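Local coordinates for alpha-actinin-like protein 1 (Schizosaccharomyces pombe, PDB 5BVR), which binds actin filaments through paired calponin-homology domains and takes part in forming and organising the actin ring during cytokinesis, at residues A[12-17]-A[203-208]. Numbering follows the deposited sequence.
Sequences QNRTFT and LIEVED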
loop_
_atom_site.group_PDB
_atom_site.type_symbol
_atom_site.label_atom_id
_atom_site.label_comp_id
_atom_site.label_asym_id
_atom_site.label_seq_id
_atom_site.Cartn_x
_atom_site.Cartn_y
_atom_site.Cartn_z
ATOM N N GLN A 12 -9.468 -2.939 3.095
ATOM C CA GLN A 12 -8.608 -1.793 3.242
ATOM C C GLN A 12 -7.905 -1.797 4.590
ATOM O O GLN A 12 -6.719 -1.473 4.669
ATOM C CB GLN A 12 -9.390 -0.511 3.057
ATOM C CG GLN A 12 -8.524 0.702 2.918
ATOM C CD GLN A 12 -9.341 1.940 2.668
ATOM O OE1 GLN A 12 -9.536 2.762 3.578
ATOM N NE2 GLN A 12 -9.834 2.086 1.446
ATOM N N ASN A 13 -8.635 -2.117 5.658
ATOM C CA ASN A 13 -8.035 -2.242 6.963
ATOM C C ASN A 13 -6.865 -3.229 6.899
ATOM O O ASN A 13 -5.723 -2.897 7.293
ATOM C CB ASN A 13 -9.138 -2.673 7.950
ATOM C CG ASN A 13 -8.697 -2.674 9.381
ATOM O OD1 ASN A 13 -7.525 -2.614 9.691
ATOM N ND2 ASN A 13 -9.668 -2.765 10.275
ATOM N N ARG A 14 -7.113 -4.410 6.355
ATOM C CA ARG A 14 -6.102 -5.437 6.342
ATOM C C ARG A 14 -4.936 -5.038 5.458
ATOM O O ARG A 14 -3.786 -5.249 5.821
ATOM C CB ARG A 14 -6.698 -6.778 5.946
ATOM C CG ARG A 14 -7.544 -7.346 7.098
ATOM C CD ARG A 14 -8.176 -8.680 6.739
ATOM N NE ARG A 14 -9.208 -8.551 5.726
ATOM C CZ ARG A 14 -9.080 -8.907 4.451
ATOM N NH1 ARG A 14 -7.952 -9.450 3.993
ATOM N NH2 ARG A 14 -10.108 -8.729 3.639
ATOM N N THR A 15 -5.222 -4.434 4.316
ATOM C CA THR A 15 -4.162 -4.066 3.389
ATOM C C THR A 15 -3.285 -2.967 3.962
ATOM O O THR A 15 -2.041 -3.029 3.891
ATOM C CB THR A 15 -4.748 -3.601 2.042
ATOM O OG1 THR A 15 -5.513 -4.665 1.459
ATOM C CG2 THR A 15 -3.668 -3.229 1.078
ATOM N N PHE A 16 -3.924 -1.953 4.524
ATOM C CA PHE A 16 -3.194 -0.859 5.159
ATOM C C PHE A 16 -2.378 -1.352 6.345
ATOM O O PHE A 16 -1.280 -0.855 6.564
ATOM C CB PHE A 16 -4.139 0.267 5.604
ATOM C CG PHE A 16 -4.682 1.129 4.467
ATOM C CD1 PHE A 16 -4.502 0.797 3.112
ATOM C CD2 PHE A 16 -5.416 2.281 4.764
ATOM C CE1 PHE A 16 -5.030 1.602 2.102
ATOM C CE2 PHE A 16 -5.948 3.084 3.746
ATOM C CZ PHE A 16 -5.742 2.730 2.395
ATOM N N THR A 17 -2.911 -2.296 7.113
ATOM C CA THR A 17 -2.164 -2.876 8.232
ATOM C C THR A 17 -0.929 -3.590 7.710
ATOM O O THR A 17 0.170 -3.415 8.233
ATOM C CB THR A 17 -3.031 -3.841 9.034
ATOM O OG1 THR A 17 -4.130 -3.120 9.581
ATOM C CG2 THR A 17 -2.251 -4.504 10.173
ATOM N N LEU A 203 0.372 -7.756 0.021
ATOM C CA LEU A 203 -0.465 -6.816 0.749
ATOM C C LEU A 203 -1.958 -7.107 0.652
ATOM O O LEU A 203 -2.711 -6.576 1.463
ATOM C CB LEU A 203 -0.210 -5.374 0.284
ATOM C CG LEU A 203 1.237 -4.896 0.443
ATOM C CD1 LEU A 203 1.324 -3.421 0.100
ATOM C CD2 LEU A 203 1.812 -5.121 1.861
ATOM N N ILE A 204 -2.376 -7.874 -0.361
ATOM C CA ILE A 204 -3.786 -8.211 -0.559
ATOM C C ILE A 204 -3.938 -9.706 -0.754
ATOM O O ILE A 204 -3.060 -10.367 -1.290
ATOM C CB ILE A 204 -4.416 -7.441 -1.737
ATOM C CG1 ILE A 204 -3.702 -7.741 -3.054
ATOM C CG2 ILE A 204 -4.416 -5.976 -1.454
ATOM C CD1 ILE A 204 -4.310 -7.024 -4.252
ATOM N N GLU A 205 -5.062 -10.235 -0.290
ATOM C CA GLU A 205 -5.351 -11.646 -0.453
ATOM C C GLU A 205 -6.019 -11.840 -1.809
ATOM O O GLU A 205 -6.674 -10.923 -2.340
ATOM C CB GLU A 205 -6.308 -12.134 0.634
ATOM C CG GLU A 205 -5.913 -11.791 2.074
ATOM C CD GLU A 205 -4.831 -12.684 2.611
ATOM O OE1 GLU A 205 -4.293 -13.502 1.834
ATOM O OE2 GLU A 205 -4.526 -12.574 3.823
ATOM N N VAL A 206 -5.844 -13.027 -2.376
ATOM C CA VAL A 206 -6.485 -13.336 -3.639
ATOM C C VAL A 206 -7.995 -13.049 -3.562
ATOM O O VAL A 206 -8.566 -12.414 -4.469
ATOM C CB VAL A 206 -6.215 -14.805 -4.031
ATOM C CG1 VAL A 206 -7.126 -15.257 -5.173
ATOM C CG2 VAL A 206 -4.733 -14.968 -4.385
ATOM N N GLU A 207 -8.645 -13.496 -2.487
ATOM C CA GLU A 207 -10.090 -13.337 -2.367
ATOM C C GLU A 207 -10.509 -11.878 -2.225
ATOM O O GLU A 207 -11.681 -11.540 -2.393
ATOM C CB GLU A 207 -10.647 -14.225 -1.245
ATOM C CG GLU A 207 -10.079 -13.959 0.144
ATOM C CD GLU A 207 -8.814 -14.763 0.478
ATOM O OE1 GLU A 207 -8.082 -15.199 -0.444
ATOM O OE2 GLU A 207 -8.551 -14.962 1.689
ATOM N N ASP A 208 -9.552 -10.993 -1.930
ATOM C CA ASP A 208 -9.896 -9.587 -1.767
ATOM C C ASP A 208 -10.139 -8.896 -3.120
ATOM O O ASP A 208 -10.725 -7.824 -3.169
ATOM C CB ASP A 208 -8.798 -8.819 -1.019
ATOM C CG ASP A 208 -8.599 -9.288 0.418
ATOM O OD1 ASP A 208 -9.560 -9.813 1.007
ATOM O OD2 ASP A 208 -7.469 -9.094 0.946
HETATM O O HOH W 1 -5.460 -10.396 5.289
HETATM O O HOH W 2 -5.753 -7.356 2.319
#
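Asp208 OD2 is gripped by three donors: Arg14 NH1 at 3.1 Å, the backbone N of Glu205 and a water. Arg14 reaches it end-on, NH1 approaching the syn lone pair of OD2 while NH2 makes a straighter bond to OD1, 2.9 Å long with an N-H...O angle of 165°. The guanidinium and carboxylate are not coplanar, their planes standing 50° apart, so OD1, though it lies in the guanidinium plane, is met from above the carboxylate. A bend at chi3 (-69°) turns the end of the arginine toward this acid, and Gln9 O holds its NE. Glu205 N also comes from above the carboxylate, 2.9 Å from OD2, while Asp208 N returns a bond to Glu205 O. The carboxylate thus folds back onto the backbone, and the two bonds pin the turn at 205-208. A lysine in place of Asp208 would probably set its charge against Arg14 and leave Glu205 N without its carboxylate mate. Two waters extend the network: one joins Arg14 NH1 to Glu205 OE2, and another donates to both Thr15 OG1 and Asp208 OD2. Beside the salt bridge, Thr15 lies alongside Ile204, with Thr15 OG1 3.4 Å from Ile204 CG2 and that hydroxyl also bonded to Val11 O. Thr15 CG2 meets Leu203 CB at 4.1 Å. The contact thus ties the first helix of CH1 to a loop and short helix of CH2, part of the interface in the compact tandem calponin-homology arrangement of an alpha-actinin actin-binding domain.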